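Local coordinates for protein beta-lactamase (PDB 6K9T) that probably hydrolyses the ring amide of beta-lactam antibiotics as a class C beta-lactamase, at residues Pro33-Ala38 / Ile342-Asn347. Residues are numbered along the deposited sequence; the frame is centred on the assembly and turned at random.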
loop_
_atom_site.group_PDB
_atom_site.type_symbol
_atom_site.label_atom_id
_atom_site.label_comp_id
_atom_site.label_asym_id
_atom_site.label_seq_id
_atom_site.Cartn_x
_atom_site.Cartn_y
_atom_site.Cartn_z
ATOM N N PRO A 33 2.153 -13.225 -16.795
ATOM C CA PRO A 33 3.489 -13.545 -17.317
ATOM C C PRO A 33 4.576 -13.759 -16.295
ATOM O O PRO A 33 5.410 -14.645 -16.497
ATOM C CB PRO A 33 3.831 -12.327 -18.209
ATOM C CG PRO A 33 2.498 -11.745 -18.551
ATOM C CD PRO A 33 1.658 -11.920 -17.285
ATOM N N GLY A 34 4.592 -12.965 -15.211
ATOM C CA GLY A 34 5.677 -13.026 -14.291
ATOM C C GLY A 34 5.218 -12.606 -12.882
ATOM O O GLY A 34 4.282 -11.782 -12.706
ATOM N N MET A 35 5.868 -13.228 -11.908
ATOM C CA MET A 35 5.565 -12.929 -10.498
ATOM C C MET A 35 6.786 -13.021 -9.665
ATOM O O MET A 35 7.749 -13.704 -10.017
ATOM C CB MET A 35 4.525 -13.918 -9.872
ATOM C CG MET A 35 3.157 -13.765 -10.462
ATOM S SD MET A 35 1.915 -14.612 -9.430
ATOM C CE MET A 35 1.867 -13.729 -7.859
ATOM N N SER A 36 6.804 -12.280 -8.551
ATOM C CA SER A 36 7.790 -12.524 -7.521
ATOM C C SER A 36 7.061 -12.622 -6.215
ATOM O O SER A 36 6.148 -11.821 -5.961
ATOM C CB SER A 36 8.860 -11.410 -7.452
ATOM O OG SER A 36 9.804 -11.803 -6.454
ATOM N N VAL A 37 7.399 -13.605 -5.408
ATOM C CA VAL A 37 6.807 -13.802 -4.078
ATOM C C VAL A 37 7.906 -13.788 -3.071
ATOM O O VAL A 37 8.862 -14.569 -3.193
ATOM C CB VAL A 37 6.049 -15.120 -3.990
ATOM C CG1 VAL A 37 5.457 -15.337 -2.591
ATOM C CG2 VAL A 37 4.925 -15.105 -5.018
ATOM N N ALA A 38 7.760 -12.967 -2.038
ATOM C CA ALA A 38 8.751 -12.882 -0.966
ATOM C C ALA A 38 8.089 -13.222 0.332
ATOM O O ALA A 38 7.029 -12.662 0.652
ATOM C CB ALA A 38 9.407 -11.500 -0.904
ATOM N N ILE A 342 4.314 -11.686 3.840
ATOM C CA ILE A 342 4.364 -12.059 2.445
ATOM C C ILE A 342 4.136 -10.861 1.562
ATOM O O ILE A 342 3.336 -9.962 1.859
ATOM C CB ILE A 342 3.348 -13.211 2.106
ATOM C CG1 ILE A 342 3.578 -13.717 0.667
ATOM C CG2 ILE A 342 1.888 -12.768 2.298
ATOM C CD1 ILE A 342 2.815 -15.031 0.402
ATOM N N VAL A 343 4.888 -10.854 0.453
ATOM C CA VAL A 343 4.734 -9.895 -0.608
ATOM C C VAL A 343 4.493 -10.677 -1.915
ATOM O O VAL A 343 5.250 -11.577 -2.234
ATOM C CB VAL A 343 6.022 -9.047 -0.778
ATOM C CG1 VAL A 343 5.870 -8.040 -1.952
ATOM C CG2 VAL A 343 6.371 -8.267 0.532
ATOM N N MET A 344 3.422 -10.374 -2.667
ATOM C CA MET A 344 3.158 -11.027 -3.960
ATOM C C MET A 344 3.050 -9.957 -5.022
ATOM O O MET A 344 2.142 -9.108 -4.939
ATOM C CB MET A 344 1.849 -11.794 -3.891
ATOM C CG MET A 344 1.859 -12.934 -2.906
ATOM S SD MET A 344 0.205 -13.564 -2.515
ATOM C CE MET A 344 -0.399 -14.044 -4.178
ATOM N N LEU A 345 3.912 -9.980 -6.014
ATOM C CA LEU A 345 3.916 -8.983 -7.079
ATOM C C LEU A 345 3.718 -9.695 -8.402
ATOM O O LEU A 345 4.323 -10.772 -8.679
ATOM C CB LEU A 345 5.244 -8.250 -7.173
ATOM C CG LEU A 345 5.634 -7.547 -5.867
ATOM C CD1 LEU A 345 7.014 -6.862 -6.089
ATOM C CD2 LEU A 345 4.562 -6.602 -5.368
ATOM N N ALA A 346 2.915 -9.123 -9.269
ATOM C CA ALA A 346 2.592 -9.725 -10.580
ATOM C C ALA A 346 2.482 -8.644 -11.629
ATOM O O ALA A 346 1.969 -7.537 -11.324
ATOM C CB ALA A 346 1.246 -10.484 -10.546
ATOM N N ASN A 347 2.850 -8.960 -12.872
ATOM C CA ASN A 347 2.686 -8.015 -13.984
ATOM C C ASN A 347 1.454 -8.371 -14.815
ATOM O O ASN A 347 1.454 -8.227 -16.054
ATOM C CB ASN A 347 3.984 -7.897 -14.818
ATOM C CG ASN A 347 4.359 -9.155 -15.519
ATOM O OD1 ASN A 347 3.803 -10.235 -15.247
ATOM N ND2 ASN A 347 5.393 -9.084 -16.391
#
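A38 O receives the V343 N-H at 2.8 Å and also lies 3.3 Å from I342 CA in a CA-H...O contact. This pair belongs to an antiparallel ladder whose strands run at 176°, a worked example of how the serine beta-lactamase fold sets its first strand, near the N-terminus, beside its last, near the C-terminus, in the central sheet. S36 and L345 form the next hydrogen-bonded pair, L345 N reaching S36 O at 2.9 Å; V37-M344 and M35-A346 are non-hydrogen-bonded pairs. On their apolar face M35 and V37 pack on I23 of helix 11-30, M344 and I342 on A359 of helix 352-365, and A346 on I32. M35 CG lies alongside A346 CB at 3.8 Å, then a bend at chi3 brings methyl CE to 4.3 Å from M344 CE. V37 CG1 meets I342 CD1 at 4.0 Å, the two side chains crossing obliquely. On the reverse face, L345 packs against V69, while S36 OG hydrogen-bonds N49 OD1 and S234 OG. Past A346, N347 N still bonds G34 O at 3.2 Å. With ND2 anchored on L52 O, a chi1 of 65° places CG between backbone N and carbonyl carbon, whence OD1 accepts a weak, bent (129°) bond from G34 N at 2.8 Å.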